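Local coordinates for DUF115 domain-containing protein (Magnetospirillum magneticum AMB-1, PDB 5MU5) that is a Maf-type glycosyltransferase involved in bacterial flagella formation, probably by transferring sugar to flagellin, at residues Leu386-Pro391 with Ile480-Pro485; Phe451-Pro456 with Ile468-Arg473. One frame throughout, in Å; residues are numbered along the deposited sequence.

Contact 1 of 2, residues Leu386-Pro391 with Ile480-Pro485; sequences LDDSGP and IGRYRP
Arg482 and Asp387 meet at the surface in a salt bridge held by one hydrogen bond. NH1 of Arg482 donates to OD2 of Asp387 over 3.1 Å in a nearly straight bond (167°), leaving close to the guanidinium plane but arriving on the anti side of the carboxylate and tilted from its plane. The two side chains cross at about a right angle, and their flat ends are turned 25° against each other. The other terminal nitrogen, NH2, stays 3.7 Å from the same OD2, so the pair is not the two-pronged kind.

A second acid stands by: OD2 of Asp388 is 4.4 Å from Arg482 NH1, beyond a salt bridge, though it may add to the negative field there. Its OD1 forms a salt bridge with Arg478, one turn earlier on helix 467-482. The contact thus ties helix 467-482 to the loop between helices 373-378 and 393-404, a loop that falls in the MptE-like family region.

A bend at chi3 (62°) turns the otherwise extended Arg482 chain toward the acids. On the loop side, the backbone around them is held against helix 393-404, where Thr399 OG1 bonds Asp387 O and Thr396 OG1 bonds Ser389 O.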
loop_
_atom_site.group_PDB
_atom_site.type_symbol
_atom_site.label_atom_id
_atom_site.label_comp_id
_atom_site.label_asym_id
_atom_site.label_seq_id
_atom_site.Cartn_x
_atom_site.Cartn_y
_atom_site.Cartn_z
ATOM N N LEU A 386 -16.081 0.831 -2.441
ATOM C CA LEU A 386 -15.641 0.435 -3.749
ATOM C C LEU A 386 -14.177 0.020 -3.677
ATOM O O LEU A 386 -13.417 0.544 -2.863
ATOM C CB LEU A 386 -15.788 1.596 -4.726
ATOM C CG LEU A 386 -17.206 2.099 -4.951
ATOM C CD1 LEU A 386 -17.150 3.347 -5.797
ATOM C CD2 LEU A 386 -18.094 1.046 -5.603
ATOM N N ASP A 387 -13.833 -0.957 -4.512
ATOM C CA ASP A 387 -12.470 -1.366 -4.776
ATOM C C ASP A 387 -12.019 -0.637 -6.031
ATOM O O ASP A 387 -12.841 -0.342 -6.920
ATOM C CB ASP A 387 -12.410 -2.861 -5.080
ATOM C CG ASP A 387 -12.714 -3.717 -3.879
ATOM O OD1 ASP A 387 -12.482 -3.257 -2.739
ATOM O OD2 ASP A 387 -13.178 -4.865 -4.079
ATOM N N ASP A 388 -10.714 -0.383 -6.121
ATOM C CA ASP A 388 -10.124 0.274 -7.279
ATOM C C ASP A 388 -10.825 1.588 -7.591
ATOM O O ASP A 388 -10.982 1.950 -8.749
ATOM C CB ASP A 388 -10.117 -0.667 -8.504
ATOM C CG ASP A 388 -9.203 -1.898 -8.308
ATOM O OD1 ASP A 388 -8.022 -1.718 -7.893
ATOM O OD2 ASP A 388 -9.654 -3.041 -8.585
ATOM N N SER A 389 -11.245 2.303 -6.550
ATOM C CA SER A 389 -11.873 3.607 -6.735
ATOM C C SER A 389 -10.815 4.653 -7.021
ATOM O O SER A 389 -11.161 5.753 -7.467
ATOM C CB SER A 389 -12.750 4.035 -5.544
ATOM O OG SER A 389 -11.998 4.272 -4.381
ATOM N N GLY A 390 -9.547 4.305 -6.762
ATOM C CA GLY A 390 -8.388 5.164 -7.069
ATOM C C GLY A 390 -7.488 4.490 -8.091
ATOM O O GLY A 390 -7.759 3.345 -8.486
ATOM N N PRO A 391 -6.365 5.132 -8.451
ATOM C CA PRO A 391 -5.839 6.367 -7.883
ATOM C C PRO A 391 -6.477 7.670 -8.363
ATOM O O PRO A 391 -6.319 8.689 -7.701
ATOM C CB PRO A 391 -4.355 6.334 -8.293
ATOM C CG PRO A 391 -4.320 5.513 -9.539
ATOM C CD PRO A 391 -5.366 4.469 -9.323
ATOM N N ILE A 480 -12.421 -3.719 -14.496
ATOM C CA ILE A 480 -13.246 -4.191 -15.594
ATOM C C ILE A 480 -13.145 -5.702 -15.718
ATOM O O ILE A 480 -14.163 -6.390 -15.864
ATOM C CB ILE A 480 -12.921 -3.463 -16.898
ATOM C CG1 ILE A 480 -13.416 -2.008 -16.792
ATOM C CG2 ILE A 480 -13.624 -4.123 -18.060
ATOM C CD1 ILE A 480 -12.846 -1.067 -17.830
ATOM N N GLY A 481 -11.920 -6.221 -15.630
ATOM C CA GLY A 481 -11.689 -7.659 -15.646
ATOM C C GLY A 481 -12.477 -8.463 -14.619
ATOM O O GLY A 481 -12.944 -9.535 -14.914
ATOM N N ARG A 482 -12.655 -7.938 -13.423
ATOM C CA ARG A 482 -13.430 -8.646 -12.397
ATOM C C ARG A 482 -14.933 -8.812 -12.716
ATOM O O ARG A 482 -15.605 -9.606 -12.074
ATOM C CB ARG A 482 -13.246 -7.976 -11.046
ATOM C CG ARG A 482 -11.807 -8.060 -10.553
ATOM C CD ARG A 482 -11.593 -7.312 -9.247
ATOM N NE ARG A 482 -12.416 -7.893 -8.191
ATOM C CZ ARG A 482 -12.657 -7.333 -7.006
ATOM N NH1 ARG A 482 -12.139 -6.145 -6.693
ATOM N NH2 ARG A 482 -13.433 -7.969 -6.128
ATOM N N TYR A 483 -15.453 -8.100 -13.717
ATOM C CA TYR A 483 -16.862 -8.219 -14.092
ATOM C C TYR A 483 -17.071 -8.858 -15.449
ATOM O O TYR A 483 -18.178 -8.842 -15.990
ATOM C CB TYR A 483 -17.514 -6.828 -14.078
ATOM C CG TYR A 483 -17.701 -6.210 -12.702
ATOM C CD1 TYR A 483 -16.677 -5.508 -12.090
ATOM C CD2 TYR A 483 -18.897 -6.333 -12.028
ATOM C CE1 TYR A 483 -16.841 -4.932 -10.835
ATOM C CE2 TYR A 483 -19.092 -5.746 -10.789
ATOM C CZ TYR A 483 -18.065 -5.050 -10.198
ATOM O OH TYR A 483 -18.251 -4.480 -8.978
ATOM N N ARG A 484 -16.009 -9.379 -16.046
ATOM C CA ARG A 484 -16.157 -10.107 -17.305
ATOM C C ARG A 484 -16.615 -11.519 -16.969
ATOM O O ARG A 484 -16.380 -11.981 -15.861
ATOM C CB ARG A 484 -14.861 -10.065 -18.119
ATOM C CG ARG A 484 -14.596 -8.657 -18.639
ATOM C CD ARG A 484 -13.518 -8.619 -19.689
ATOM N NE ARG A 484 -13.842 -9.498 -20.807
ATOM C CZ ARG A 484 -13.004 -9.800 -21.797
ATOM N NH1 ARG A 484 -11.776 -9.287 -21.838
ATOM N NH2 ARG A 484 -13.405 -10.621 -22.759
ATOM N N PRO A 485 -17.328 -12.187 -17.885
ATOM C CA PRO A 485 -17.696 -11.767 -19.229
ATOM C C PRO A 485 -18.979 -10.935 -19.337
ATOM O O PRO A 485 -19.334 -10.538 -20.433
ATOM C CB PRO A 485 -17.900 -13.105 -19.931
ATOM C CG PRO A 485 -18.501 -13.969 -18.854
ATOM C CD PRO A 485 -18.001 -13.454 -17.530
#

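Contact 2 of 2, residues Phe451-Pro456 with Ile468-Arg473; sequences FDVREP and IMLWTR. With EDO (1,2-ethanediol), chain G.
Glu455 and Arg473 cross at about a right angle, and their charged ends meet with the carboxylate and guanidinium planes 63° apart. Arg473 NH1 points at Glu455 OE1 over 3.0 Å. The oxygen lies in the guanidinium plane, whereas the nitrogen stands well above the plane of the carboxylate, so the salt bridge is edge-on for the arginine and tilted for the glutamate. The bond is somewhat bent, with an N-H...O angle of 152°.

Leu470 lies beside both partners. Its CD2 sits 3.5 Å above one face of the Arg473 guanidinium, offset toward the rim, and also touches Glu455 CG at 3.6 Å, bringing an apolar methyl up to the ion pair. The other branch, CD1, reaches Val453 CG2 at 3.7 Å. Each methyl of Leu470 therefore meets a different residue of the strand.

Val453 and Glu455, two apart on strand 453-456, both direct their side chains at helix 467-482. The strand is an edge of a small antiparallel sheet, bonded to 462-465, which leads through a tight connection into the helix; locally strand and helix run 26° from parallel, with axes 11.3 Å apart.

The Glu455 chain bends at chi2, which sets its CG against Leu470 CD2 while OE1 comes to Arg473 NH1. A water accepts from the same Arg473 NH1 and donates to Pro456 O, a second bridge between the segments. Behind Arg473, Thr472 turns to the far side of the helix, its OG1 bonding Ile468 O and Thr392. On the strand's other side, Arg454 NH2 donates to O2 of an ethanediol, probably from the crystallisation liquor.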
loop_
_atom_site.group_PDB
_atom_site.type_symbol
_atom_site.label_atom_id
_atom_site.label_comp_id
_atom_site.label_asym_id
_atom_site.label_seq_id
_atom_site.Cartn_x
_atom_site.Cartn_y
_atom_site.Cartn_z
ATOM N N PHE A 451 10.152 11.998 -18.732
ATOM C CA PHE A 451 8.823 12.478 -18.337
ATOM C C PHE A 451 7.711 11.515 -18.666
ATOM O O PHE A 451 6.598 11.649 -18.143
ATOM C CB PHE A 451 8.521 13.809 -19.046
ATOM C CG PHE A 451 9.405 14.916 -18.602
ATOM C CD1 PHE A 451 10.642 15.114 -19.208
ATOM C CD2 PHE A 451 9.024 15.728 -17.544
ATOM C CE1 PHE A 451 11.484 16.130 -18.777
ATOM C CE2 PHE A 451 9.856 16.740 -17.107
ATOM C CZ PHE A 451 11.091 16.941 -17.727
ATOM N N ASP A 452 8.035 10.543 -19.510
ATOM C CA ASP A 452 7.034 9.774 -20.211
ATOM C C ASP A 452 7.636 8.470 -20.645
ATOM O O ASP A 452 8.785 8.438 -21.015
ATOM C CB ASP A 452 6.677 10.510 -21.530
ATOM C CG ASP A 452 5.792 11.737 -21.332
ATOM O OD1 ASP A 452 4.838 11.658 -20.525
ATOM O OD2 ASP A 452 6.023 12.768 -22.029
ATOM N N VAL A 453 6.834 7.419 -20.649
ATOM C CA VAL A 453 7.209 6.161 -21.269
ATOM C C VAL A 453 6.312 5.850 -22.470
ATOM O O VAL A 453 5.146 6.192 -22.488
ATOM C CB VAL A 453 7.169 5.010 -20.268
ATOM C CG1 VAL A 453 8.128 5.305 -19.132
ATOM C CG2 VAL A 453 5.766 4.773 -19.738
ATOM N N ARG A 454 6.871 5.195 -23.466
ATOM C CA ARG A 454 6.121 4.789 -24.648
ATOM C C ARG A 454 5.232 3.556 -24.391
ATOM O O ARG A 454 5.702 2.523 -23.950
ATOM C CB ARG A 454 7.080 4.526 -25.810
ATOM C CG ARG A 454 7.810 5.788 -26.272
ATOM C CD ARG A 454 8.991 5.503 -27.193
ATOM N NE ARG A 454 8.576 4.903 -28.457
ATOM C CZ ARG A 454 8.339 5.569 -29.587
ATOM N NH1 ARG A 454 8.455 6.889 -29.649
ATOM N NH2 ARG A 454 7.982 4.907 -30.675
ATOM N N GLU A 455 3.952 3.672 -24.703
ATOM C CA GLU A 455 3.001 2.609 -24.428
ATOM C C GLU A 455 2.148 2.349 -25.647
ATOM O O GLU A 455 1.899 3.258 -26.413
ATOM C CB GLU A 455 2.093 2.997 -23.256
ATOM C CG GLU A 455 2.795 3.089 -21.911
ATOM C CD GLU A 455 3.485 1.791 -21.489
ATOM O OE1 GLU A 455 2.845 0.712 -21.534
ATOM O OE2 GLU A 455 4.676 1.848 -21.118
ATOM N N PRO A 456 1.687 1.106 -25.832
ATOM C CA PRO A 456 0.810 0.879 -26.973
ATOM C C PRO A 456 -0.459 1.723 -26.841
ATOM O O PRO A 456 -0.982 1.902 -25.732
ATOM C CB PRO A 456 0.478 -0.627 -26.888
ATOM C CG PRO A 456 0.821 -1.022 -25.502
ATOM C CD PRO A 456 1.952 -0.140 -25.092
ATOM N N ILE A 468 1.713 7.893 -13.052
ATOM C CA ILE A 468 0.388 7.970 -12.417
ATOM C C ILE A 468 -0.710 7.478 -13.369
ATOM O O ILE A 468 -1.718 6.873 -12.939
ATOM C CB ILE A 468 0.055 9.405 -11.901
ATOM C CG1 ILE A 468 -1.326 9.482 -11.209
ATOM C CG2 ILE A 468 0.014 10.410 -13.046
ATOM C CD1 ILE A 468 -1.518 8.603 -9.985
ATOM N N MET A 469 -0.513 7.749 -14.655
ATOM C CA MET A 469 -1.445 7.316 -15.676
ATOM C C MET A 469 -1.420 5.791 -15.918
ATOM O O MET A 469 -2.451 5.181 -16.233
ATOM C CB MET A 469 -1.188 8.122 -16.937
ATOM C CG MET A 469 -1.419 9.596 -16.665
ATOM S SD MET A 469 -1.596 10.573 -18.142
ATOM C CE MET A 469 0.074 10.911 -18.688
ATOM N N LEU A 470 -0.260 5.167 -15.742
ATOM C CA LEU A 470 -0.162 3.725 -15.912
ATOM C C LEU A 470 -0.867 3.017 -14.753
ATOM O O LEU A 470 -1.502 1.987 -14.968
ATOM C CB LEU A 470 1.295 3.276 -16.023
ATOM C CG LEU A 470 2.110 3.996 -17.119
ATOM C CD1 LEU A 470 3.591 3.729 -16.923
ATOM C CD2 LEU A 470 1.690 3.599 -18.509
ATOM N N TRP A 471 -0.764 3.570 -13.543
ATOM C CA TRP A 471 -1.474 3.015 -12.377
ATOM C C TRP A 471 -2.963 3.145 -12.597
ATOM O O TRP A 471 -3.718 2.226 -12.332
ATOM C CB TRP A 471 -1.128 3.733 -11.071
ATOM C CG TRP A 471 0.332 3.704 -10.686
ATOM C CD1 TRP A 471 1.273 2.793 -11.070
ATOM C CD2 TRP A 471 0.990 4.599 -9.776
ATOM N NE1 TRP A 471 2.475 3.097 -10.502
ATOM C CE2 TRP A 471 2.332 4.190 -9.690
ATOM C CE3 TRP A 471 0.568 5.705 -9.027
ATOM C CZ2 TRP A 471 3.275 4.856 -8.893
ATOM C CZ3 TRP A 471 1.510 6.379 -8.232
ATOM C CH2 TRP A 471 2.849 5.951 -8.180
ATOM N N THR A 472 -3.376 4.295 -13.114
ATOM C CA THR A 472 -4.763 4.520 -13.420
ATOM C C THR A 472 -5.204 3.519 -14.452
ATOM O O THR A 472 -6.241 2.889 -14.284
ATOM C CB THR A 472 -4.986 5.948 -13.927
ATOM O OG1 THR A 472 -4.689 6.865 -12.876
ATOM C CG2 THR A 472 -6.442 6.151 -14.370
ATOM N N ARG A 473 -4.420 3.369 -15.524
ATOM C CA ARG A 473 -4.714 2.381 -16.564
ATOM C C ARG A 473 -4.810 0.967 -16.026
ATOM O O ARG A 473 -5.707 0.203 -16.411
ATOM C CB ARG A 473 -3.632 2.416 -17.627
ATOM C CG ARG A 473 -3.791 1.384 -18.732
ATOM C CD ARG A 473 -2.469 1.216 -19.460
ATOM N NE ARG A 473 -1.523 0.529 -18.611
ATOM C CZ ARG A 473 -0.243 0.333 -18.906
ATOM N NH1 ARG A 473 0.255 0.770 -20.059
ATOM N NH2 ARG A 473 0.533 -0.302 -18.032
HETATM C C1 EDO G . 9.418 7.335 -33.335
HETATM O O1 EDO G . 9.483 8.706 -32.964
HETATM C C2 EDO G . 8.201 7.106 -34.218
HETATM O O2 EDO G . 7.340 6.164 -33.570
HETATM O O HOH W 1 -1.150 0.723 -22.701
#

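How the contacts relate
Helix 467-482 serves both contacts: contact 2 uses an early part of it, contact 1 uses Arg482, farther along. Their centres are about 18 Å apart, and contact 2 is nested within the chain segment that contact 1 closes. They also touch directly through Pro391, which follows a cis peptide bond at the end of 386-391: its CG packs against Thr472 OG1 at 3.6 Å and against Trp471 CB at 4.0 Å, while CB meets Ile468 CD1 at 4.0 Å. The loop thus lies along the helix, joined by this packing and by the ion pair. An ethanediol about 3 Å from the Arg482 side chain is probably from the crystallisation liquor and does not by itself identify a substrate site.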